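Local coordinates for 2-aminomuconate 6-semialdehyde dehydrogenase (Burkholderia cenocepacia, PDB 4U3W), which probably oxidises 2-aminomuconate 6-semialdehyde to 2-aminomuconate with NAD+ as electron acceptor, as a tetrameric member of the aldehyde dehydrogenase family, at residues A86-I91 and K182-L187; I126-T131 and R468-P473; F361-E366 and A402-E407. All coordinates share one frame; numbering follows the deposited sequence.

How the contacts relate
From the N terminus, helix 81-96 supplies the first half of contact 1, which closes a loop of 90 residues when helix 175-188 comes back beside it. Contact 2 starts inside that loop, on helix 114-138, and closes only at 468-473, so the two contacts cross along the chain. They also touch in space: Phe129 packs against Leu88 and Ala184, and His89 probably bonds to Arg130. Contact 3, 361-366 with 402-407, is nested within the long loop of contact 2 but lies about 36 Å from it, centre to centre. Contact 1 packs helix 81-96 on a helix of the Rossmann-like domain, contact 2 ties that region to a late loop, and contact 3 belongs to the seven-stranded sheet's domain.

Contact 1. Residues A86-I91 and K182-L187; sequences AWLHKI and KVAPAL
Leu88 and Ala184 mark the nearest approach of two roughly antiparallel helix segments, 86-91 and 182-187, whose N-to-C directions differ by 154° and whose axes come no closer than 10.6 Å. Such a wide separation suits long aliphatic side chains, and Leu88 spans most of it with both ends of its fork. Its CD2 methyl rests against the main chain of the partner helix, 3.4 Å from Ala184 O, and lies 4.3 Å from Ala184 CB. The small side chain of Ala184 lets the methyl settle this close to the backbone. The other branch of the fork turns to Leu187, where Leu88 CD1 lies 3.9 Å from Leu187 CB; these two leucines slant across one another instead of running side by side. Leu187 sends its CD1 methyl onward in an extended chain, CD1 anti to CA (chi2 177°), and this brings it within 4.3 Å of Ile91 CD1. Ile91, one turn after Leu88, thus meets the far end of the side chain whose base Leu88 covers. No hydrogen bond crosses between the segments, as expected where apolar groups fill the buried interface. Helix 175-188 links the parallel strands 153-169 and 192-196 in a beta-alpha-beta unit of the Rossmann-like domain, and helix 81-96 packs along another flank of it. Val183 and Ala186 turn to the sheet, touching Ile168 and Ile166. The helix is kinked at Pro185, whose nitrogen carries no hydrogen to give to the preceding turn. Around the contact, Phe129 of helix 114-138 packs on Ala184, while Met212 of helix 203-214 reaches Ile91, Val183 and Leu187.

Contact 2. Residues I126-T131 and R468-P473; sequences IANFRT and RDLRTP
A single methyl of Leu470 is set against two side-chain oxygens, with no hydrogen bond joining the segments. Leu470 CD1 comes within 3.2 Å of Asn128 OD1, a tight approach, and 3.6 Å from Thr131 OG1. The Asn128 and Leu470 side chains cross at about a right angle, and the amide's other end is held by a hydrogen bond from ND2 to Thr180. Thr131 turns its hydroxyl back along its own helix to Ala127 O, 3.0 Å away from OG1, from above the carbonyl plane. Its methyl is thereby placed anti to the backbone N, and Thr131 CG2 packs 3.8 Å from Leu470 CB. A threonine suits this spot, serving the helix with one branch and the leucine with the other. Leu470 stands in a type I beta turn from Asp469 to Thr472, in a loop that follows the last strand of the seven-stranded sheet; the corresponding loop of related aldehyde dehydrogenases helps line the substrate tunnel, and it probably does so here. Trp181 of helix 175-188 touches both Leu470 and Asn128. The turn is stiffened by an Asx turn, Asp469 OD1 accepting Arg471 N, and by the Arg471 guanidinium, which grips the same carboxylate side-on through NE and NH2. Asp469 OD2 is also bonded to Thr146 of the second subunit, and Phe144 of that chain packs on Arg471 and Thr472.

Contact 3. Residues F361-E366 and A402-E407; sequences FRLAVE and ARCVRE
Leu363 and Arg403 cross at about a right angle, and the CD2 methyl of the leucine sits over one face of the guanidinium group, displaced toward its rim. Leu363 CD2 is 3.6 Å from Arg403 NH1, so the contact is made with the flat, weakly hydrated face of the cation while its N-H groups point along the plane. Leucine gets there because its CG is anti to the backbone N (chi1 178°), which swings the fork toward 402-407. The arginine chain is bent at chi3, and the bend turns its edge to Glu407. NE and NH2 grip the carboxylate side-on: Arg403 NE lies 2.8 Å from Glu407 OE2 and Arg403 NH2 lies 2.9 Å from Glu407 OE1. This salt bridge fixes the plane on which the leucine rests, and OE1 takes a further bond from Tyr360. Beside this exposed rim, Cys404 points its sulfur at the helix backbone. Cys404 SG comes 3.3 Å from Ala364 N, and it lies 3.7 Å from Leu363 CG. Alanine suits the place facing the sulfur, since Ala364 CB, also 3.7 Å from Cys404 SG, lets the thiol approach the main chain. The short helix 403-406 is weakly bonded within itself, but Glu367 accepts from the backbone N of both Arg403 and Cys404, and Lys276 binds the carbonyls of Cys404 and Glu407. The contact lies beside the edge of the seven-stranded sheet: helix 351-366 precedes outer strand 370-373, Ala364 packs on Trp395 of the next strand, 393-396, Phe361 meets that same indole nearly perpendicularly, and helix 403-406 leads into strand 413-419, whose Val413 also touches Phe361.

Contact 1. Residues A86-I91 and K182-L187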
loop_
_atom_site.group_PDB
_atom_site.type_symbol
_atom_site.label_atom_id
_atom_site.label_comp_id
_atom_site.label_asym_id
_atom_site.label_seq_id
_atom_site.Cartn_x
_atom_site.Cartn_y
_atom_site.Cartn_z
ATOM N N ALA A 86 23.874 1.338 -2.525
ATOM C CA ALA A 86 25.211 0.829 -2.723
ATOM C C ALA A 86 26.195 1.303 -1.642
ATOM O O ALA A 86 27.064 0.540 -1.254
ATOM C CB ALA A 86 25.724 1.202 -4.115
ATOM N N TRP A 87 26.095 2.559 -1.208
ATOM C CA TRP A 87 26.942 3.046 -0.122
ATOM C C TRP A 87 26.680 2.219 1.142
ATOM O O TRP A 87 27.599 1.804 1.837
ATOM C CB TRP A 87 26.685 4.539 0.147
ATOM C CG TRP A 87 27.475 5.488 -0.753
ATOM C CD1 TRP A 87 26.959 6.383 -1.670
ATOM C CD2 TRP A 87 28.913 5.635 -0.816
ATOM N NE1 TRP A 87 27.991 7.064 -2.299
ATOM C CE2 TRP A 87 29.191 6.635 -1.783
ATOM C CE3 TRP A 87 29.990 5.010 -0.155
ATOM C CZ2 TRP A 87 30.501 7.022 -2.103
ATOM C CZ3 TRP A 87 31.296 5.416 -0.450
ATOM C CH2 TRP A 87 31.539 6.414 -1.431
ATOM N N LEU A 88 25.411 1.988 1.443
ATOM C CA LEU A 88 25.074 1.270 2.678
ATOM C C LEU A 88 25.596 -0.191 2.685
ATOM O O LEU A 88 26.125 -0.686 3.723
ATOM C CB LEU A 88 23.554 1.337 2.894
ATOM C CG LEU A 88 23.134 2.504 3.824
ATOM C CD1 LEU A 88 23.384 3.874 3.237
ATOM C CD2 LEU A 88 21.677 2.379 4.280
ATOM N N HIS A 89 25.546 -0.855 1.517
ATOM C CA HIS A 89 26.137 -2.169 1.440
ATOM C C HIS A 89 27.662 -2.116 1.542
ATOM O O HIS A 89 28.261 -3.014 2.113
ATOM C CB HIS A 89 25.720 -2.880 0.144
ATOM C CG HIS A 89 24.381 -3.544 0.233
ATOM N ND1 HIS A 89 24.160 -4.677 0.993
ATOM C CD2 HIS A 89 23.190 -3.229 -0.338
ATOM C CE1 HIS A 89 22.887 -5.025 0.891
ATOM N NE2 HIS A 89 22.280 -4.166 0.085
ATOM N N LYS A 90 28.295 -1.085 0.993
ATOM C CA LYS A 90 29.755 -0.947 1.162
ATOM C C LYS A 90 30.120 -0.794 2.630
ATOM O O LYS A 90 31.140 -1.317 3.095
ATOM C CB LYS A 90 30.286 0.278 0.411
ATOM C CG LYS A 90 30.600 0.029 -1.079
ATOM C CD LYS A 90 31.159 1.312 -1.731
ATOM C CE LYS A 90 30.550 1.566 -3.114
ATOM N NZ LYS A 90 31.135 0.800 -4.265
ATOM N N ILE A 91 29.303 -0.024 3.347
ATOM C CA ILE A 91 29.551 0.195 4.786
ATOM C C ILE A 91 29.380 -1.128 5.517
ATOM O O ILE A 91 30.218 -1.530 6.307
ATOM C CB ILE A 91 28.597 1.279 5.355
ATOM C CG1 ILE A 91 28.950 2.654 4.751
ATOM C CG2 ILE A 91 28.700 1.350 6.891
ATOM C CD1 ILE A 91 27.814 3.707 4.839
ATOM N N LYS A 182 19.694 3.976 13.757
ATOM C CA LYS A 182 19.390 5.357 13.326
ATOM C C LYS A 182 20.264 5.829 12.159
ATOM O O LYS A 182 19.764 6.473 11.198
ATOM C CB LYS A 182 19.580 6.360 14.502
ATOM C CG LYS A 182 18.848 5.981 15.775
ATOM C CD LYS A 182 17.371 5.721 15.482
ATOM C CE LYS A 182 16.557 5.455 16.771
ATOM N NZ LYS A 182 16.854 6.610 17.737
ATOM N N VAL A 183 21.558 5.530 12.214
ATOM C CA VAL A 183 22.447 6.007 11.146
ATOM C C VAL A 183 22.029 5.424 9.772
ATOM O O VAL A 183 21.987 6.140 8.757
ATOM C CB VAL A 183 23.931 5.624 11.447
ATOM C CG1 VAL A 183 24.898 6.030 10.296
ATOM C CG2 VAL A 183 24.394 6.276 12.756
ATOM N N ALA A 184 21.654 4.140 9.738
ATOM C CA ALA A 184 21.372 3.530 8.428
ATOM C C ALA A 184 20.137 4.129 7.711
ATOM O O ALA A 184 20.264 4.502 6.552
ATOM C CB ALA A 184 21.265 1.962 8.549
ATOM N N PRO A 185 18.958 4.227 8.369
ATOM C CA PRO A 185 17.856 4.880 7.652
ATOM C C PRO A 185 18.164 6.358 7.381
ATOM O O PRO A 185 17.756 6.872 6.328
ATOM C CB PRO A 185 16.630 4.710 8.604
ATOM C CG PRO A 185 17.259 4.500 9.970
ATOM C CD PRO A 185 18.499 3.665 9.654
ATOM N N ALA A 186 18.883 7.064 8.283
ATOM C CA ALA A 186 19.161 8.459 7.989
ATOM C C ALA A 186 19.950 8.595 6.680
ATOM O O ALA A 186 19.643 9.430 5.816
ATOM C CB ALA A 186 19.970 9.106 9.190
ATOM N N LEU A 187 20.980 7.774 6.523
ATOM C CA LEU A 187 21.811 7.866 5.322
ATOM C C LEU A 187 21.025 7.334 4.112
ATOM O O LEU A 187 21.195 7.823 2.988
ATOM C CB LEU A 187 23.117 7.102 5.482
ATOM C CG LEU A 187 24.114 7.641 6.522
ATOM C CD1 LEU A 187 25.322 6.716 6.615
ATOM C CD2 LEU A 187 24.596 9.092 6.176
#

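Contact 2. Residues I126-T131 and R468-P473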
loop_
_atom_site.group_PDB
_atom_site.type_symbol
_atom_site.label_atom_id
_atom_site.label_comp_id
_atom_site.label_asym_id
_atom_site.label_seq_id
_atom_site.Cartn_x
_atom_site.Cartn_y
_atom_site.Cartn_z
ATOM N N ILE A 126 25.275 -4.894 11.433
ATOM C CA ILE A 126 25.523 -5.021 9.997
ATOM C C ILE A 126 24.209 -5.133 9.262
ATOM O O ILE A 126 24.004 -4.461 8.229
ATOM C CB ILE A 126 26.452 -6.234 9.715
ATOM C CG1 ILE A 126 27.809 -5.918 10.325
ATOM C CG2 ILE A 126 26.519 -6.582 8.180
ATOM C CD1 ILE A 126 28.754 -7.057 10.521
ATOM N N ALA A 127 23.287 -5.940 9.805
ATOM C CA ALA A 127 21.994 -6.173 9.145
ATOM C C ALA A 127 21.129 -4.902 8.977
ATOM O O ALA A 127 20.321 -4.801 8.011
ATOM C CB ALA A 127 21.199 -7.274 9.928
ATOM N N ASN A 128 21.269 -3.947 9.904
ATOM C CA ASN A 128 20.564 -2.661 9.797
ATOM C C ASN A 128 20.921 -1.960 8.501
ATOM O O ASN A 128 20.025 -1.451 7.816
ATOM C CB ASN A 128 20.892 -1.721 10.959
ATOM C CG ASN A 128 20.132 -2.080 12.236
ATOM O OD1 ASN A 128 19.045 -2.655 12.175
ATOM N ND2 ASN A 128 20.732 -1.781 13.408
ATOM N N PHE A 129 22.219 -1.952 8.162
ATOM C CA PHE A 129 22.636 -1.294 6.910
ATOM C C PHE A 129 22.051 -2.036 5.677
ATOM O O PHE A 129 21.511 -1.376 4.777
ATOM C CB PHE A 129 24.159 -1.190 6.824
ATOM C CG PHE A 129 24.714 -0.051 7.663
ATOM C CD1 PHE A 129 24.645 1.259 7.216
ATOM C CD2 PHE A 129 25.254 -0.301 8.916
ATOM C CE1 PHE A 129 25.125 2.307 8.019
ATOM C CE2 PHE A 129 25.757 0.770 9.699
ATOM C CZ PHE A 129 25.672 2.047 9.234
ATOM N N ARG A 130 22.097 -3.379 5.674
ATOM C CA ARG A 130 21.621 -4.138 4.491
ATOM C C ARG A 130 20.115 -4.018 4.340
ATOM O O ARG A 130 19.584 -3.925 3.221
ATOM C CB ARG A 130 22.024 -5.624 4.583
ATOM C CG ARG A 130 23.531 -5.771 4.764
ATOM C CD ARG A 130 24.068 -6.946 3.988
ATOM N NE ARG A 130 25.406 -7.319 4.393
ATOM C CZ ARG A 130 26.505 -6.917 3.761
ATOM N NH1 ARG A 130 26.415 -6.105 2.688
ATOM N NH2 ARG A 130 27.692 -7.349 4.182
ATOM N N THR A 131 19.422 -4.004 5.472
ATOM C CA THR A 131 17.983 -3.900 5.444
ATOM C C THR A 131 17.481 -2.605 4.860
ATOM O O THR A 131 16.602 -2.585 3.996
ATOM C CB THR A 131 17.409 -4.062 6.857
ATOM O OG1 THR A 131 17.527 -5.427 7.209
ATOM C CG2 THR A 131 15.920 -3.682 6.890
ATOM N N ARG A 468 12.587 -8.842 16.350
ATOM C CA ARG A 468 12.498 -7.570 15.671
ATOM C C ARG A 468 12.569 -7.707 14.156
ATOM O O ARG A 468 13.661 -7.794 13.582
ATOM C CB ARG A 468 13.615 -6.660 16.174
ATOM C CG ARG A 468 13.463 -6.303 17.651
ATOM C CD ARG A 468 12.536 -5.083 17.830
ATOM N NE ARG A 468 13.038 -3.915 17.094
ATOM C CZ ARG A 468 12.523 -3.485 15.940
ATOM N NH1 ARG A 468 11.477 -4.107 15.395
ATOM N NH2 ARG A 468 13.044 -2.424 15.334
ATOM N N ASP A 469 11.399 -7.712 13.517
ATOM C CA ASP A 469 11.326 -7.608 12.069
ATOM C C ASP A 469 11.465 -6.140 11.732
ATOM O O ASP A 469 10.594 -5.342 12.104
ATOM C CB ASP A 469 9.995 -8.182 11.534
ATOM C CG ASP A 469 9.997 -8.343 10.012
ATOM O OD1 ASP A 469 10.346 -7.358 9.315
ATOM O OD2 ASP A 469 9.640 -9.449 9.512
ATOM N N LEU A 470 12.550 -5.775 11.037
ATOM C CA LEU A 470 12.881 -4.360 10.833
ATOM C C LEU A 470 11.906 -3.612 9.880
ATOM O O LEU A 470 12.082 -2.387 9.650
ATOM C CB LEU A 470 14.328 -4.199 10.319
ATOM C CG LEU A 470 15.454 -4.762 11.206
ATOM C CD1 LEU A 470 16.801 -4.385 10.622
ATOM C CD2 LEU A 470 15.303 -4.258 12.643
ATOM N N ARG A 471 10.934 -4.340 9.299
ATOM C CA ARG A 471 9.891 -3.701 8.472
ATOM C C ARG A 471 8.673 -3.202 9.274
ATOM O O ARG A 471 7.850 -2.429 8.753
ATOM C CB ARG A 471 9.383 -4.651 7.401
ATOM C CG ARG A 471 10.437 -5.102 6.434
ATOM C CD ARG A 471 9.866 -6.278 5.562
ATOM N NE ARG A 471 9.533 -7.440 6.393
ATOM C CZ ARG A 471 8.819 -8.492 5.974
ATOM N NH1 ARG A 471 8.328 -8.533 4.737
ATOM N NH2 ARG A 471 8.572 -9.494 6.813
ATOM N N THR A 472 8.545 -3.667 10.519
ATOM C CA THR A 472 7.366 -3.376 11.335
ATOM C C THR A 472 7.517 -2.022 12.112
ATOM O O THR A 472 8.638 -1.589 12.360
ATOM C CB THR A 472 7.097 -4.537 12.343
ATOM O OG1 THR A 472 8.210 -4.676 13.250
ATOM C CG2 THR A 472 6.827 -5.889 11.584
ATOM N N PRO A 473 6.386 -1.373 12.477
ATOM C CA PRO A 473 6.499 -0.137 13.276
ATOM C C PRO A 473 6.955 -0.432 14.713
ATOM O O PRO A 473 6.346 -1.234 15.451
ATOM C CB PRO A 473 5.092 0.450 13.246
ATOM C CG PRO A 473 4.172 -0.780 13.008
ATOM C CD PRO A 473 4.990 -1.657 12.079
#

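Contact 3. Residues F361-E366 and A402-E407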
loop_
_atom_site.group_PDB
_atom_site.type_symbol
_atom_site.label_atom_id
_atom_site.label_comp_id
_atom_site.label_asym_id
_atom_site.label_seq_id
_atom_site.Cartn_x
_atom_site.Cartn_y
_atom_site.Cartn_z
ATOM N N PHE A 361 17.552 -1.704 44.963
ATOM C CA PHE A 361 17.493 -3.005 45.645
ATOM C C PHE A 361 17.183 -2.788 47.112
ATOM O O PHE A 361 16.356 -3.511 47.685
ATOM C CB PHE A 361 18.797 -3.789 45.501
ATOM C CG PHE A 361 18.952 -4.464 44.149
ATOM C CD1 PHE A 361 18.079 -4.186 43.116
ATOM C CD2 PHE A 361 19.973 -5.368 43.925
ATOM C CE1 PHE A 361 18.238 -4.793 41.897
ATOM C CE2 PHE A 361 20.118 -5.976 42.732
ATOM C CZ PHE A 361 19.258 -5.687 41.710
ATOM N N ARG A 362 17.812 -1.763 47.708
ATOM C CA ARG A 362 17.511 -1.405 49.084
ATOM C C ARG A 362 16.077 -0.885 49.220
ATOM O O ARG A 362 15.380 -1.215 50.185
ATOM C CB ARG A 362 18.521 -0.353 49.630
ATOM C CG ARG A 362 19.945 -0.888 49.773
ATOM C CD ARG A 362 20.896 0.061 50.547
ATOM N NE ARG A 362 21.094 1.365 49.914
ATOM C CZ ARG A 362 21.935 1.591 48.904
ATOM N NH1 ARG A 362 22.647 0.594 48.379
ATOM N NH2 ARG A 362 22.058 2.822 48.408
ATOM N N LEU A 363 15.618 -0.070 48.269
ATOM C CA LEU A 363 14.229 0.418 48.336
ATOM C C LEU A 363 13.182 -0.714 48.287
ATOM O O LEU A 363 12.194 -0.663 49.032
ATOM C CB LEU A 363 13.956 1.415 47.207
ATOM C CG LEU A 363 12.527 1.940 47.162
ATOM C CD1 LEU A 363 12.150 2.679 48.434
ATOM C CD2 LEU A 363 12.259 2.778 45.928
ATOM N N ALA A 364 13.383 -1.722 47.419
ATOM C CA ALA A 364 12.461 -2.872 47.348
ATOM C C ALA A 364 12.326 -3.530 48.706
ATOM O O ALA A 364 11.208 -3.830 49.156
ATOM C CB ALA A 364 12.920 -3.918 46.304
ATOM N N VAL A 365 13.450 -3.733 49.382
ATOM C CA VAL A 365 13.403 -4.315 50.727
ATOM C C VAL A 365 12.589 -3.429 51.732
ATOM O O VAL A 365 11.792 -3.959 52.534
ATOM C CB VAL A 365 14.846 -4.558 51.294
ATOM C CG1 VAL A 365 14.793 -4.932 52.763
ATOM C CG2 VAL A 365 15.545 -5.649 50.519
ATOM N N GLU A 366 12.789 -2.103 51.709
ATOM C CA GLU A 366 11.976 -1.214 52.571
ATOM C C GLU A 366 10.469 -1.263 52.215
ATOM O O GLU A 366 9.615 -1.104 53.090
ATOM C CB GLU A 366 12.500 0.236 52.505
ATOM N N ALA A 402 3.739 0.042 44.396
ATOM C CA ALA A 402 5.104 0.225 44.924
ATOM C C ALA A 402 6.023 0.889 43.887
ATOM O O ALA A 402 5.874 0.672 42.672
ATOM C CB ALA A 402 5.693 -1.096 45.376
ATOM N N ARG A 403 6.947 1.740 44.369
ATOM C CA ARG A 403 7.876 2.415 43.463
ATOM C C ARG A 403 8.716 1.378 42.685
ATOM O O ARG A 403 9.024 1.569 41.511
ATOM C CB ARG A 403 8.778 3.407 44.218
ATOM C CG ARG A 403 8.013 4.551 44.918
ATOM C CD ARG A 403 8.997 5.505 45.632
ATOM N NE ARG A 403 10.040 5.860 44.676
ATOM C CZ ARG A 403 11.269 6.243 44.993
ATOM N NH1 ARG A 403 11.649 6.328 46.256
ATOM N NH2 ARG A 403 12.117 6.526 44.030
ATOM N N CYS A 404 9.072 0.278 43.328
ATOM C CA CYS A 404 9.961 -0.682 42.679
ATOM C C CYS A 404 9.301 -1.485 41.574
ATOM O O CYS A 404 10.026 -2.122 40.808
ATOM C CB CYS A 404 10.578 -1.643 43.712
ATOM S SG CYS A 404 11.924 -0.783 44.656
ATOM N N VAL A 405 7.968 -1.464 41.491
ATOM C CA VAL A 405 7.290 -2.093 40.367
ATOM C C VAL A 405 6.716 -1.030 39.423
ATOM O O VAL A 405 6.095 -1.399 38.429
ATOM C CB VAL A 405 6.144 -3.045 40.796
ATOM C CG1 VAL A 405 6.670 -4.072 41.745
ATOM C CG2 VAL A 405 4.980 -2.302 41.465
ATOM N N ARG A 406 6.914 0.265 39.720
ATOM C CA ARG A 406 6.449 1.312 38.792
ATOM C C ARG A 406 7.617 2.021 38.084
ATOM O O ARG A 406 7.508 2.383 36.890
ATOM C CB ARG A 406 5.555 2.340 39.499
ATOM C CG ARG A 406 4.265 1.751 40.048
ATOM C CD ARG A 406 3.260 2.841 40.499
ATOM N NE ARG A 406 2.509 3.415 39.373
ATOM C CZ ARG A 406 1.448 2.840 38.800
ATOM N NH1 ARG A 406 0.983 1.661 39.231
ATOM N NH2 ARG A 406 0.833 3.444 37.783
ATOM N N GLU A 407 8.736 2.193 38.772
ATOM C CA GLU A 407 9.834 2.983 38.203
ATOM C C GLU A 407 10.848 2.110 37.451
ATOM O O GLU A 407 11.211 1.007 37.887
ATOM C CB GLU A 407 10.516 3.784 39.300
ATOM C CG GLU A 407 9.568 4.795 39.943
ATOM C CD GLU A 407 10.100 5.438 41.233
ATOM O OE1 GLU A 407 11.322 5.379 41.507
ATOM O OE2 GLU A 407 9.270 6.039 41.957
#